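Local coordinates for protein Cas13d (uncultured Ruminococcus sp, PDB 6IV9) that binds CRISPR RNA and probably uses its two HEPN domains for maturation of that RNA and cleavage of target RNA, at residues Met501-Thr506 with Lys567-Met572. The protein carries 2 engineered substitutions. Residues are numbered along the deposited sequence; the frame is centred on the assembly and turned at random.
Sequences MIYMLT and KNIASM. With nucleotides of chain B.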
loop_
_atom_site.group_PDB
_atom_site.type_symbol
_atom_site.label_atom_id
_atom_site.label_comp_id
_atom_site.label_asym_id
_atom_site.label_seq_id
_atom_site.Cartn_x
_atom_site.Cartn_y
_atom_site.Cartn_z
ATOM N N MET A 501 -15.112 6.762 1.103
ATOM C CA MET A 501 -14.596 6.661 -0.277
ATOM C C MET A 501 -13.332 5.804 -0.261
ATOM O O MET A 501 -13.181 4.992 -1.127
ATOM C CB MET A 501 -14.261 8.035 -0.837
ATOM C CG MET A 501 -13.720 7.983 -2.214
ATOM S SD MET A 501 -13.576 9.616 -2.921
ATOM C CE MET A 501 -12.244 10.307 -1.961
ATOM N N ILE A 502 -12.467 6.018 0.722
ATOM C CA ILE A 502 -11.234 5.192 0.851
ATOM C C ILE A 502 -11.630 3.738 1.114
ATOM O O ILE A 502 -11.064 2.867 0.506
ATOM C CB ILE A 502 -10.283 5.751 1.920
ATOM C CG1 ILE A 502 -9.858 7.179 1.577
ATOM C CG2 ILE A 502 -9.103 4.825 2.104
ATOM C CD1 ILE A 502 -9.204 7.334 0.244
ATOM N N TYR A 503 -12.646 3.508 1.933
ATOM C CA TYR A 503 -13.079 2.118 2.191
ATOM C C TYR A 503 -13.532 1.478 0.876
ATOM O O TYR A 503 -13.234 0.352 0.635
ATOM C CB TYR A 503 -14.218 2.027 3.204
ATOM C CG TYR A 503 -14.751 0.625 3.298
ATOM C CD1 TYR A 503 -14.068 -0.340 4.004
ATOM C CD2 TYR A 503 -15.879 0.232 2.612
ATOM C CE1 TYR A 503 -14.504 -1.645 4.064
ATOM C CE2 TYR A 503 -16.335 -1.071 2.660
ATOM C CZ TYR A 503 -15.641 -2.017 3.382
ATOM O OH TYR A 503 -16.048 -3.305 3.432
ATOM N N MET A 504 -14.221 2.241 0.040
ATOM C CA MET A 504 -14.738 1.736 -1.253
ATOM C C MET A 504 -13.565 1.289 -2.136
ATOM O O MET A 504 -13.632 0.230 -2.672
ATOM C CB MET A 504 -15.538 2.826 -1.967
ATOM C CG MET A 504 -16.084 2.396 -3.295
ATOM S SD MET A 504 -14.925 2.608 -4.644
ATOM C CE MET A 504 -14.918 4.389 -4.760
ATOM N N LEU A 505 -12.471 2.040 -2.133
ATOM C CA LEU A 505 -11.261 1.752 -2.940
ATOM C C LEU A 505 -10.684 0.388 -2.558
ATOM O O LEU A 505 -10.177 -0.279 -3.403
ATOM C CB LEU A 505 -10.221 2.818 -2.620
ATOM C CG LEU A 505 -9.977 3.893 -3.670
ATOM C CD1 LEU A 505 -11.137 4.083 -4.616
ATOM C CD2 LEU A 505 -9.542 5.190 -3.028
ATOM N N THR A 506 -10.830 -0.009 -1.297
ATOM C CA THR A 506 -10.235 -1.272 -0.778
ATOM C C THR A 506 -10.829 -2.515 -1.438
ATOM O O THR A 506 -10.201 -3.539 -1.403
ATOM C CB THR A 506 -10.213 -1.350 0.746
ATOM O OG1 THR A 506 -11.534 -1.603 1.190
ATOM C CG2 THR A 506 -9.618 -0.118 1.384
ATOM N N LYS A 567 -8.906 0.664 7.820
ATOM C CA LYS A 567 -7.859 -0.356 7.613
ATOM C C LYS A 567 -8.271 -1.642 8.334
ATOM O O LYS A 567 -8.134 -2.693 7.762
ATOM C CB LYS A 567 -6.538 0.171 8.168
ATOM C CG LYS A 567 -5.400 -0.824 8.281
ATOM C CD LYS A 567 -4.107 -0.206 8.744
ATOM C CE LYS A 567 -2.999 -1.214 8.922
ATOM N NZ LYS A 567 -3.276 -2.163 10.017
ATOM N N ASN A 568 -8.786 -1.529 9.553
ATOM C CA ASN A 568 -9.175 -2.737 10.319
ATOM C C ASN A 568 -10.309 -3.497 9.616
ATOM O O ASN A 568 -10.196 -4.676 9.442
ATOM C CB ASN A 568 -9.598 -2.369 11.745
ATOM C CG ASN A 568 -8.517 -1.675 12.548
ATOM O OD1 ASN A 568 -7.346 -1.886 12.334
ATOM N ND2 ASN A 568 -8.910 -0.842 13.486
ATOM N N ILE A 569 -11.386 -2.818 9.267
ATOM C CA ILE A 569 -12.552 -3.490 8.626
ATOM C C ILE A 569 -12.262 -3.922 7.187
ATOM O O ILE A 569 -12.779 -4.920 6.788
ATOM C CB ILE A 569 -13.849 -2.688 8.793
ATOM C CG1 ILE A 569 -13.846 -1.418 7.951
ATOM C CG2 ILE A 569 -14.087 -2.407 10.262
ATOM C CD1 ILE A 569 -15.108 -0.641 8.030
ATOM N N ALA A 570 -11.497 -3.136 6.441
ATOM C CA ALA A 570 -11.146 -3.506 5.052
ATOM C C ALA A 570 -10.271 -4.766 5.024
ATOM O O ALA A 570 -10.290 -5.453 4.040
ATOM C CB ALA A 570 -10.500 -2.362 4.329
ATOM N N SER A 571 -9.479 -4.973 6.066
ATOM C CA SER A 571 -8.529 -6.104 6.179
ATOM C C SER A 571 -9.250 -7.411 6.502
ATOM O O SER A 571 -8.641 -8.442 6.418
ATOM C CB SER A 571 -7.448 -5.796 7.173
ATOM O OG SER A 571 -6.665 -4.710 6.736
ATOM N N MET A 572 -10.499 -7.326 6.926
ATOM C CA MET A 572 -11.268 -8.534 7.289
ATOM C C MET A 572 -11.695 -9.299 6.045
ATOM O O MET A 572 -11.954 -8.697 5.039
ATOM C CB MET A 572 -12.492 -8.169 8.124
ATOM C CG MET A 572 -12.121 -7.677 9.486
ATOM S SD MET A 572 -13.508 -7.087 10.428
ATOM C CE MET A 572 -12.701 -6.550 11.926
ATOM P P U B 34 -0.120 -3.127 11.340
ATOM O OP1 U B 34 -1.385 -3.880 11.120
ATOM O OP2 U B 34 1.025 -3.746 11.971
ATOM O "O5'" U B 34 0.342 -2.557 9.953
ATOM C "C5'" U B 34 1.270 -3.265 9.119
ATOM C "C4'" U B 34 1.657 -2.386 7.964
ATOM O "O4'" U B 34 2.385 -1.214 8.385
ATOM C "C3'" U B 34 2.568 -3.034 6.931
ATOM O "O3'" U B 34 1.727 -3.840 6.092
ATOM C "C2'" U B 34 3.122 -1.804 6.228
ATOM O "O2'" U B 34 2.164 -1.298 5.309
ATOM C "C1'" U B 34 3.351 -0.875 7.420
ATOM N N1 U B 34 4.678 -1.039 8.043
ATOM C C2 U B 34 5.731 -0.533 7.315
ATOM O O2 U B 34 5.584 -0.010 6.227
ATOM N N3 U B 34 6.952 -0.689 7.891
ATOM C C4 U B 34 7.234 -1.282 9.097
ATOM O O4 U B 34 8.382 -1.275 9.501
ATOM C C5 U B 34 6.092 -1.757 9.814
ATOM C C6 U B 34 4.878 -1.646 9.256
ATOM P P A B 42 -4.510 -11.100 11.092
ATOM O OP1 A B 42 -4.438 -9.931 11.989
ATOM O OP2 A B 42 -4.366 -12.505 11.567
ATOM O "O5'" A B 42 -5.952 -11.169 10.436
ATOM C "C5'" A B 42 -6.456 -10.030 9.767
ATOM C "C4'" A B 42 -7.769 -10.427 9.197
ATOM O "O4'" A B 42 -7.477 -11.274 8.064
ATOM C "C3'" A B 42 -8.657 -11.253 10.125
ATOM O "O3'" A B 42 -9.630 -10.392 10.748
ATOM C "C2'" A B 42 -9.392 -12.181 9.161
ATOM O "O2'" A B 42 -10.603 -11.790 8.565
ATOM C "C1'" A B 42 -8.446 -12.261 7.960
ATOM N N9 A B 42 -7.795 -13.560 7.956
ATOM C C8 A B 42 -7.090 -14.196 8.949
ATOM N N7 A B 42 -6.711 -15.407 8.630
ATOM C C5 A B 42 -7.217 -15.587 7.350
ATOM C C6 A B 42 -7.138 -16.654 6.444
ATOM N N6 A B 42 -6.511 -17.802 6.715
ATOM N N1 A B 42 -7.725 -16.499 5.232
ATOM C C2 A B 42 -8.352 -15.344 4.962
ATOM N N3 A B 42 -8.484 -14.263 5.731
ATOM C C4 A B 42 -7.898 -14.460 6.928
ATOM P P U B 43 -9.487 -9.869 12.210
ATOM O OP1 U B 43 -9.103 -8.410 12.160
ATOM O OP2 U B 43 -8.691 -10.790 13.018
ATOM O "O5'" U B 43 -10.993 -9.833 12.711
ATOM C "C5'" U B 43 -11.782 -11.029 12.772
ATOM C "C4'" U B 43 -12.985 -10.803 13.661
ATOM O "O4'" U B 43 -13.818 -9.857 12.964
ATOM C "C3'" U B 43 -13.892 -12.027 13.876
ATOM O "O3'" U B 43 -13.384 -12.694 15.020
ATOM C "C2'" U B 43 -15.266 -11.372 14.083
ATOM O "O2'" U B 43 -15.234 -10.802 15.373
ATOM C "C1'" U B 43 -15.199 -10.206 13.086
ATOM N N1 U B 43 -15.728 -10.530 11.753
ATOM C C2 U B 43 -17.081 -10.729 11.625
ATOM O O2 U B 43 -17.859 -10.601 12.547
ATOM N N3 U B 43 -17.497 -11.074 10.370
ATOM C C4 U B 43 -16.721 -11.237 9.252
ATOM O O4 U B 43 -17.256 -11.542 8.188
ATOM C C5 U B 43 -15.330 -11.014 9.459
ATOM C C6 U B 43 -14.889 -10.680 10.671
#
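Helix-helix packing beside the bound crRNA sets the C-terminal part of helix 497-505 against that of helix 556-570, with Tyr503 and Thr506 meeting Ile569 and Ala570. The methyl of Ala570 points at Thr506: Ala570 CB lies 3.4 Å from Thr506 OG1, within van der Waals range of CB and CG2 as well. That hydroxyl is turned back to its own helix: at chi1 74° it sits between the backbone N and the carbonyl carbon, from where it gives a short 2.6 Å bond from OG1 to Tyr503 O, in the carbonyl plane and on a lone pair. Tyr503 O thus takes two donors, OG1 and N of Thr506, and the hydroxyl facing the methyl has its partner within its own segment. Tyr503 extends from its helix with CG anti to the backbone N (chi1 172°), and its side chain crosses that of Ile569 at about a right angle. Tyr503 CE1 lies 3.9 Å from Ile569 CG1, while Ala570 CA and CB approach from the opposite side of the ring plane, so this corner of the ring fits obliquely between the two residues. Helix 312-330 borders the pair, Arg325 touching Tyr503.

Lys567, whose CB points away from helix 497-505, stretches out and bends at its last torsion to give a hydrogen bond of 2.8 Å from NZ to OP1 of U34 of chain B. The residues following the helix carry Met572 to A42 and U43 of chain B; its chain is extended beyond CG, with CE 3.6 Å from O4' of U43 and SD near that O4' and C6 of the base. An alanine here lacks CG, SD and CE and would probably open a gap beside the ribose of U43 and C6 of its base. Buried apolar packing combined with phosphate and ribose contacts is characteristic of a helix and the residues after it lining a protein-RNA interface, here that of the Cas13d-crRNA binary complex.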